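Local coordinates for uncharacterized protein HI_0666 (Haemophilus influenzae, PDB 7CZO) that probably acts as the N-terminal-domain part of a HipA toxin, one component of an unusual three-component HipBA toxin-antitoxin system, at residues V5-V10 and I101-Q106; E15-L20 and F29-D34. One frame throughout, in Å; residues are numbered along the deposited sequence.

Interaction 1: residues V5-V10 and I101-Q106; sequences VRSGKV and IQEEKQ
Ser7 and Glu103 meet at the heart of this contact, joined through both side chain and backbone. The hydroxyl OG of Ser7 donates a hydrogen bond to carboxylate oxygen OE2 of Glu103; its modelled length, 2.5 Å, is shorter than normal and not reliable at this resolution. The amide N of Glu103 reaches O of Ser7 at 3.0 Å, in a backbone bond almost straight at the hydrogen (169°). With OG of Ser7 anti to its own backbone N (chi1 -178°), the hydroxyl is brought to the carboxylate. Arg21 of strand 15-22 binds both partners, forming a salt bridge with Glu103 OE2 and a hydrogen bond with Ser7 OG; its charge would be expected to stabilise the ionised carboxylate. One step along, Gly8 and Gln102 form a non-hydrogen-bonded antiparallel pair whose CA atoms come within 4.2 Å. The hydrogen-bonded pair Lys9 and Ile101 follows, with Lys9 N to Ile101 O at 2.9 Å and Ile101 N to Lys9 O at 3.2 Å.

Beyond this close backbone pairing the contact opens toward solvent. Lys9 and Ile101 run side by side on the same face of the sheet, CB of the lysine 3.9 Å from CG2 of the isoleucine. The aliphatic part of Lys9 also crosses Glu103 at about a right angle, its CG 3.7 Å from OE1 of Glu103; the ammonium lies well away from that oxygen, and Lys9 makes a cation-pi contact with Phe16. Gln106, exposed and poorly ordered, is the loose end of the contact. The pairing lays the last strand, 98-102, against the first, 7-12, as one edge of the five-stranded antiparallel sheet of this HipA N-terminal domain.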
ATOM      1  N   VAL A   5       2.455 -12.968   4.669  1.00113.70           N
ATOM      2  CA  VAL A   5       3.385 -11.940   5.116  1.00115.53           C
ATOM      3  C   VAL A   5       2.543 -10.697   5.445  1.00111.49           C
ATOM      4  O   VAL A   5       1.678 -10.749   6.333  1.00108.06           O
ATOM      5  CB  VAL A   5       4.558 -11.661   4.095  1.00106.72           C
ATOM      6  CG1 VAL A   5       5.874 -11.380   4.823  1.00105.77           C
ATOM      7  CG2 VAL A   5       4.767 -12.815   3.120  1.00102.84           C
ATOM      8  N   ARG A   6       2.731  -9.627   4.676  1.00 98.25           N
ATOM      9  CA  ARG A   6       2.545  -8.265   5.157  1.00 83.95           C
ATOM     10  C   ARG A   6       1.187  -7.636   4.769  1.00 73.12           C
ATOM     11  O   ARG A   6       0.762  -7.680   3.615  1.00 70.69           O
ATOM     12  CB  ARG A   6       3.694  -7.410   4.619  1.00 91.46           C
ATOM     13  CG  ARG A   6       5.077  -7.802   5.107  1.00 92.26           C
ATOM     14  CD  ARG A   6       5.335  -7.271   6.515  1.00101.30           C
ATOM     15  NE  ARG A   6       5.988  -5.956   6.520  1.00115.51           N
ATOM     16  CZ  ARG A   6       6.237  -5.234   7.615  1.00109.48           C
ATOM     17  NH1 ARG A   6       5.880  -5.693   8.807  1.00109.33           N
ATOM     18  NH2 ARG A   6       6.832  -4.046   7.521  1.00 98.45           N
ATOM     19  N   SER A   7       0.532  -7.029   5.747  1.00 61.83           N
ATOM     20  CA  SER A   7      -0.771  -6.461   5.573  1.00 68.59           C
ATOM     21  C   SER A   7      -0.807  -5.008   6.125  1.00 67.69           C
ATOM     22  O   SER A   7      -0.202  -4.721   7.155  1.00 73.64           O
ATOM     23  CB  SER A   7      -1.781  -7.358   6.292  1.00 74.56           C
ATOM     24  OG  SER A   7      -3.117  -6.895   6.122  1.00 94.55           O
ATOM     25  N   GLY A   8      -1.524  -4.107   5.442  1.00 63.40           N
ATOM     26  CA  GLY A   8      -1.744  -2.731   5.917  1.00 54.36           C
ATOM     27  C   GLY A   8      -3.196  -2.335   5.756  1.00 54.08           C
ATOM     28  O   GLY A   8      -3.779  -2.519   4.689  1.00 64.61           O
ATOM     29  N   LYS A   9      -3.809  -1.836   6.818  1.00 53.16           N
ATOM     30  CA  LYS A   9      -5.140  -1.241   6.713  1.00 59.24           C
ATOM     31  C   LYS A   9      -4.989   0.114   6.011  1.00 61.94           C
ATOM     32  O   LYS A   9      -4.071   0.883   6.295  1.00 57.26           O
ATOM     33  CB  LYS A   9      -5.753  -1.005   8.093  1.00 66.39           C
ATOM     34  CG  LYS A   9      -6.583  -2.126   8.689  1.00 71.86           C
ATOM     35  CD  LYS A   9      -6.748  -1.895  10.203  1.00 79.07           C
ATOM     36  CE  LYS A   9      -8.167  -2.139  10.727  1.00 84.76           C
ATOM     37  NZ  LYS A   9      -8.711  -1.016  11.559  1.00 82.10           N
ATOM     38  N   VAL A  10      -5.921   0.406   5.117  1.00 60.02           N
ATOM     39  CA  VAL A  10      -5.850   1.578   4.275  1.00 55.63           C
ATOM     40  C   VAL A  10      -6.969   2.515   4.615  1.00 53.25           C
ATOM     41  O   VAL A  10      -8.142   2.150   4.533  1.00 53.40           O
ATOM     42  CB  VAL A  10      -5.964   1.174   2.801  1.00 55.84           C
ATOM     43  CG1 VAL A  10      -6.239   2.387   1.913  1.00 51.20           C
ATOM     44  CG2 VAL A  10      -4.681   0.425   2.379  1.00 55.01           C
ATOM     45  N   ILE A 101      -1.928   1.985   8.418  1.00 68.55           N
ATOM     46  CA  ILE A 101      -1.465   1.432   9.665  1.00 75.60           C
ATOM     47  C   ILE A 101      -1.225  -0.032   9.349  1.00 70.25           C
ATOM     48  O   ILE A 101      -2.092  -0.717   8.844  1.00 65.86           O
ATOM     49  CB  ILE A 101      -2.431   1.686  10.882  1.00 90.36           C
ATOM     50  CG1 ILE A 101      -1.681   1.450  12.214  1.00107.98           C
ATOM     51  CG2 ILE A 101      -3.698   0.828  10.848  1.00 92.58           C
ATOM     52  CD1 ILE A 101      -2.525   1.582  13.477  1.00109.54           C
ATOM     53  N   GLN A 102      -0.010  -0.485   9.601  1.00 74.82           N
ATOM     54  CA  GLN A 102       0.308  -1.896   9.530  1.00 78.80           C
ATOM     55  C   GLN A 102      -0.620  -2.714  10.418  1.00 77.55           C
ATOM     56  O   GLN A 102      -0.862  -2.342  11.570  1.00 71.98           O
ATOM     57  CB  GLN A 102       1.731  -2.114   9.978  1.00 78.37           C
ATOM     58  CG  GLN A 102       2.199  -3.517   9.726  1.00 81.47           C
ATOM     59  CD  GLN A 102       3.693  -3.655   9.938  1.00 92.82           C
ATOM     60  OE1 GLN A 102       4.235  -4.765   9.857  1.00 88.73           O
ATOM     61  NE2 GLN A 102       4.372  -2.529  10.210  1.00 87.63           N
ATOM     62  N   GLU A 103      -1.152  -3.804   9.856  1.00 78.76           N
ATOM     63  CA  GLU A 103      -2.054  -4.682  10.584  1.00 82.69           C
ATOM     64  C   GLU A 103      -1.202  -5.520  11.494  1.00100.22           C
ATOM     65  O   GLU A 103      -0.591  -6.513  11.076  1.00106.82           O
ATOM     66  CB  GLU A 103      -2.867  -5.572   9.656  1.00 81.28           C
ATOM     67  CG  GLU A 103      -4.236  -5.006   9.347  1.00 90.90           C
ATOM     68  CD  GLU A 103      -5.178  -6.019   8.713  1.00 95.60           C
ATOM     69  OE1 GLU A 103      -6.411  -5.858   8.874  1.00 99.01           O
ATOM     70  OE2 GLU A 103      -4.698  -6.970   8.055  1.00 92.78           O
ATOM     71  N   GLU A 104      -1.118  -5.059  12.734  1.00114.08           N
ATOM     72  CA  GLU A 104      -0.429  -5.767  13.793  1.00130.47           C
ATOM     73  C   GLU A 104      -1.454  -5.883  14.925  1.00139.83           C
ATOM     74  O   GLU A 104      -2.248  -4.959  15.110  1.00139.92           O
ATOM     75  CB  GLU A 104       0.843  -5.003  14.194  1.00124.15           C
ATOM     76  CG  GLU A 104       1.641  -4.527  12.981  1.00125.00           C
ATOM     77  CD  GLU A 104       3.142  -4.418  13.212  1.00120.72           C
ATOM     78  OE1 GLU A 104       3.688  -3.286  13.174  1.00108.10           O
ATOM     79  OE2 GLU A 104       3.784  -5.476  13.394  1.00120.87           O
ATOM     80  N   LYS A 105      -1.450  -6.970  15.702  1.00150.83           N
ATOM     81  CA  LYS A 105      -0.293  -7.850  15.914  1.00159.45           C
ATOM     82  C   LYS A 105      -0.103  -8.952  14.855  1.00170.41           C
ATOM     83  O   LYS A 105      -0.876  -9.919  14.792  1.00167.37           O
ATOM     84  CB  LYS A 105      -0.379  -8.489  17.319  1.00159.78           C
ATOM     85  CG  LYS A 105      -0.763  -7.543  18.463  1.00151.39           C
ATOM     86  CD  LYS A 105      -0.101  -6.169  18.358  1.00147.22           C
ATOM     87  CE  LYS A 105      -0.172  -5.385  19.662  1.00141.83           C
ATOM     88  NZ  LYS A 105       1.063  -5.544  20.480  1.00137.69           N
ATOM     89  N   GLN A 106       0.946  -8.783  14.040  1.00176.28           N
ATOM     90  CA  GLN A 106       1.399  -9.775  13.054  1.00175.29           C
ATOM     91  C   GLN A 106       2.703  -9.290  12.411  1.00166.78           C
ATOM     92  O   GLN A 106       3.749  -9.931  12.525  1.00159.60           O
ATOM     93  CB  GLN A 106       0.347 -10.017  11.961  1.00171.77           C
ATOM     94  CG  GLN A 106       0.637 -11.226  11.077  1.00160.85           C
ATOM     95  CD  GLN A 106      -0.173 -11.210   9.797  1.00148.64           C
ATOM     96  OE1 GLN A 106      -1.328 -10.782   9.789  1.00141.33           O
ATOM     97  NE2 GLN A 106       0.432 -11.664   8.702  1.00140.00           N
TER

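Interaction 2: residues E15-L20 and F29-D34; sequences EFIGLL and FSYNPD
Phe16 meets Asn32 at the open end of the hairpin. Amide nitrogen ND2 of Asn32 sits over one face of the phenyl ring, 2.9 Å above its plane and displaced toward the rim near CE2, and the amide plane stands 80° from the ring. A trans first torsion (chi1 179°) swings the Phe16 ring across to the asparagine.

At Ile17 the backbone takes over: O of Ile17 receives the amide N of Asn32 at 2.8 Å. CD1 of Ile17 makes a looser apolar contact, 4.4 Å from CE1 of Tyr31. Ile17 and Gly18 both face Val10, forming a classic beta bulge. On its other side Gly18 pairs with Tyr31, and CA of Gly18 makes a CA-H...O contact with O of Ser30 (3.2 Å).

Regular pairing resumes at Leu19, which exchanges two backbone bonds with Ser30: Leu19 N to Ser30 O at 2.9 Å, and Ser30 N to Leu19 O at 3.2 Å. Leu20 then lies opposite Phe29, its CD1 4.2 Å from CB of the phenylalanine, the two side chains crossing at about a right angle. Within 29-34 itself, the ring of Phe29 presents CE2 over the centre of the Tyr31 ring, whose OH is hydrogen-bonded to Phe44 O and Leu40 N.

Phe29 also meets the rings of Phe44 and of Phe60, the latter in helix 58-62. The hairpin of strands 15-22 and 27-31 is flanked in the sheet by strand 7-12 on one side and strand 51-53 on the other.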
ATOM      1  N   GLU A  15     -11.276   7.510   6.941  1.00 68.03           N
ATOM      2  CA  GLU A  15     -12.099   6.305   6.967  1.00 73.42           C
ATOM      3  C   GLU A  15     -11.369   5.081   6.407  1.00 69.69           C
ATOM      4  O   GLU A  15     -10.840   5.133   5.300  1.00 68.90           O
ATOM      5  CB  GLU A  15     -13.374   6.522   6.128  1.00 76.80           C
ATOM      6  CG  GLU A  15     -14.131   7.813   6.406  1.00 79.64           C
ATOM      7  CD  GLU A  15     -14.681   7.902   7.825  1.00 91.27           C
ATOM      8  OE1 GLU A  15     -15.268   6.905   8.323  1.00 95.31           O
ATOM      9  OE2 GLU A  15     -14.540   8.986   8.434  1.00 91.33           O
ATOM     10  N   PHE A  16     -11.376   3.992   7.174  1.00 64.47           N
ATOM     11  CA  PHE A  16     -10.908   2.682   6.741  1.00 65.10           C
ATOM     12  C   PHE A  16     -11.655   2.294   5.491  1.00 58.67           C
ATOM     13  O   PHE A  16     -12.876   2.201   5.537  1.00 61.45           O
ATOM     14  CB  PHE A  16     -11.197   1.649   7.835  1.00 67.75           C
ATOM     15  CG  PHE A  16     -10.791   0.252   7.500  1.00 72.21           C
ATOM     16  CD1 PHE A  16      -9.664  -0.016   6.729  1.00 79.78           C
ATOM     17  CD2 PHE A  16     -11.506  -0.812   8.006  1.00 79.51           C
ATOM     18  CE1 PHE A  16      -9.285  -1.321   6.444  1.00 78.85           C
ATOM     19  CE2 PHE A  16     -11.130  -2.123   7.730  1.00 82.26           C
ATOM     20  CZ  PHE A  16     -10.016  -2.377   6.948  1.00 83.22           C
ATOM     21  N   ILE A  17     -10.928   2.100   4.380  1.00 53.09           N
ATOM     22  CA  ILE A  17     -11.557   1.709   3.117  1.00 51.61           C
ATOM     23  C   ILE A  17     -11.133   0.325   2.585  1.00 52.08           C
ATOM     24  O   ILE A  17     -11.779  -0.186   1.665  1.00 50.43           O
ATOM     25  CB  ILE A  17     -11.294   2.740   2.013  1.00 54.69           C
ATOM     26  CG1 ILE A  17      -9.839   2.687   1.573  1.00 60.91           C
ATOM     27  CG2 ILE A  17     -11.615   4.133   2.490  1.00 60.83           C
ATOM     28  CD1 ILE A  17      -9.490   3.625   0.438  1.00 60.93           C
ATOM     29  N   GLY A  18     -10.058  -0.277   3.112  1.00 47.29           N
ATOM     30  CA  GLY A  18      -9.604  -1.574   2.576  1.00 46.09           C
ATOM     31  C   GLY A  18      -8.238  -2.041   3.037  1.00 45.06           C
ATOM     32  O   GLY A  18      -7.704  -1.512   4.000  1.00 45.47           O
ATOM     33  N   LEU A  19      -7.641  -2.995   2.319  1.00 46.39           N
ATOM     34  CA  LEU A  19      -6.463  -3.729   2.834  1.00 50.68           C
ATOM     35  C   LEU A  19      -5.439  -3.930   1.745  1.00 52.21           C
ATOM     36  O   LEU A  19      -5.773  -4.365   0.665  1.00 59.12           O
ATOM     37  CB  LEU A  19      -6.875  -5.110   3.341  1.00 53.30           C
ATOM     38  CG  LEU A  19      -7.852  -5.129   4.516  1.00 58.35           C
ATOM     39  CD1 LEU A  19      -8.568  -6.466   4.576  1.00 60.02           C
ATOM     40  CD2 LEU A  19      -7.104  -4.842   5.814  1.00 61.05           C
ATOM     41  N   LEU A  20      -4.184  -3.616   2.011  1.00 52.97           N
ATOM     42  CA  LEU A  20      -3.161  -3.795   1.001  1.00 53.21           C
ATOM     43  C   LEU A  20      -2.206  -4.829   1.572  1.00 55.10           C
ATOM     44  O   LEU A  20      -1.680  -4.621   2.670  1.00 54.33           O
ATOM     45  CB  LEU A  20      -2.468  -2.469   0.749  1.00 50.77           C
ATOM     46  CG  LEU A  20      -1.232  -2.531  -0.126  1.00 52.57           C
ATOM     47  CD1 LEU A  20      -1.573  -2.793  -1.568  1.00 57.35           C
ATOM     48  CD2 LEU A  20      -0.486  -1.218   0.001  1.00 60.61           C
ATOM     49  N   PHE A  29      -4.576  -5.285  -3.364  1.00 51.90           N
ATOM     50  CA  PHE A  29      -5.430  -4.279  -2.796  1.00 51.65           C
ATOM     51  C   PHE A  29      -6.855  -4.749  -2.913  1.00 51.79           C
ATOM     52  O   PHE A  29      -7.233  -5.259  -3.964  1.00 57.78           O
ATOM     53  CB  PHE A  29      -5.278  -2.931  -3.512  1.00 51.77           C
ATOM     54  CG  PHE A  29      -6.256  -1.900  -3.021  1.00 50.75           C
ATOM     55  CD1 PHE A  29      -6.295  -1.561  -1.664  1.00 51.88           C
ATOM     56  CD2 PHE A  29      -7.168  -1.320  -3.878  1.00 51.75           C
ATOM     57  CE1 PHE A  29      -7.211  -0.659  -1.164  1.00 42.93           C
ATOM     58  CE2 PHE A  29      -8.082  -0.414  -3.393  1.00 54.77           C
ATOM     59  CZ  PHE A  29      -8.101  -0.082  -2.032  1.00 50.88           C
ATOM     60  N   SER A  30      -7.648  -4.527  -1.862  1.00 47.30           N
ATOM     61  CA  SER A  30      -9.073  -4.817  -1.888  1.00 52.34           C
ATOM     62  C   SER A  30      -9.871  -3.832  -1.043  1.00 53.83           C
ATOM     63  O   SER A  30      -9.428  -3.436   0.039  1.00 58.34           O
ATOM     64  CB  SER A  30      -9.342  -6.233  -1.370  1.00 57.34           C
ATOM     65  OG  SER A  30      -8.975  -6.366   0.004  1.00 60.33           O
ATOM     66  N   TYR A  31     -11.043  -3.437  -1.543  1.00 52.98           N
ATOM     67  CA  TYR A  31     -11.937  -2.498  -0.834  1.00 55.99           C
ATOM     68  C   TYR A  31     -12.783  -3.245   0.191  1.00 55.22           C
ATOM     69  O   TYR A  31     -13.325  -4.284  -0.107  1.00 62.90           O
ATOM     70  CB  TYR A  31     -12.907  -1.828  -1.832  1.00 51.34           C
ATOM     71  CG  TYR A  31     -12.336  -0.714  -2.674  1.00 47.60           C
ATOM     72  CD1 TYR A  31     -11.985   0.494  -2.091  1.00 48.50           C
ATOM     73  CD2 TYR A  31     -12.175  -0.853  -4.038  1.00 47.35           C
ATOM     74  CE1 TYR A  31     -11.478   1.524  -2.836  1.00 46.90           C
ATOM     75  CE2 TYR A  31     -11.630   0.169  -4.812  1.00 47.33           C
ATOM     76  CZ  TYR A  31     -11.296   1.361  -4.194  1.00 48.01           C
ATOM     77  OH  TYR A  31     -10.788   2.425  -4.913  1.00 48.50           O
ATOM     78  N   ASN A  32     -12.955  -2.705   1.374  1.00 59.42           N
ATOM     79  CA  ASN A  32     -13.988  -3.223   2.269  1.00 64.28           C
ATOM     80  C   ASN A  32     -15.341  -3.451   1.583  1.00 67.28           C
ATOM     81  O   ASN A  32     -15.731  -2.715   0.678  1.00 67.67           O
ATOM     82  CB  ASN A  32     -14.154  -2.308   3.481  1.00 65.81           C
ATOM     83  CG  ASN A  32     -13.020  -2.467   4.461  1.00 75.08           C
ATOM     84  OD1 ASN A  32     -12.305  -3.473   4.427  1.00 79.89           O
ATOM     85  ND2 ASN A  32     -12.840  -1.487   5.336  1.00 81.75           N
ATOM     86  N   PRO A  33     -16.066  -4.494   2.001  1.00 78.74           N
ATOM     87  CA  PRO A  33     -17.305  -4.836   1.283  1.00 73.84           C
ATOM     88  C   PRO A  33     -18.406  -3.791   1.446  1.00 76.00           C
ATOM     89  O   PRO A  33     -19.234  -3.638   0.546  1.00 75.04           O
ATOM     90  CB  PRO A  33     -17.729  -6.161   1.908  1.00 77.52           C
ATOM     91  CG  PRO A  33     -16.685  -6.508   2.931  1.00 81.80           C
ATOM     92  CD  PRO A  33     -15.877  -5.299   3.216  1.00 77.25           C
ATOM     93  N   ASP A  34     -18.415  -3.078   2.574  1.00 76.29           N
ATOM     94  CA  ASP A  34     -19.404  -2.014   2.801  1.00 89.47           C
ATOM     95  C   ASP A  34     -18.898  -0.655   2.405  1.00 89.93           C
ATOM     96  O   ASP A  34     -19.504   0.343   2.803  1.00 90.51           O
ATOM     97  CB  ASP A  34     -19.767  -1.856   4.282  1.00100.10           C
ATOM     98  CG  ASP A  34     -19.937  -3.145   4.979  1.00 97.47           C
ATOM     99  OD1 ASP A  34     -20.874  -3.891   4.611  1.00 93.63           O
ATOM    100  OD2 ASP A  34     -19.120  -3.381   5.895  1.00 98.04           O
TER

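Both interactions belong to one antiparallel sheet, in which strands 7-12 and 15-22 are neighbours: interaction 1 pairs the first with the edge strand 98-102, one of the two outermost, and interaction 2 pairs the second with 27-31. The two contacts are linked directly by probable backbone bonds Val10 O to Ile17 N and Gly8 N to Leu20 O, and by packing of Glu103 on Leu19. They differ in character. Interaction 1 joins strands near the two ends of the chain and adds to its backbone bonds a polar side-chain link between Ser7 and Glu103, with exposed residues among those that touch. Interaction 2 is local, a hairpin, with more buried residues and an aromatic and aliphatic face; its hydrogen bonds are all between backbone atoms.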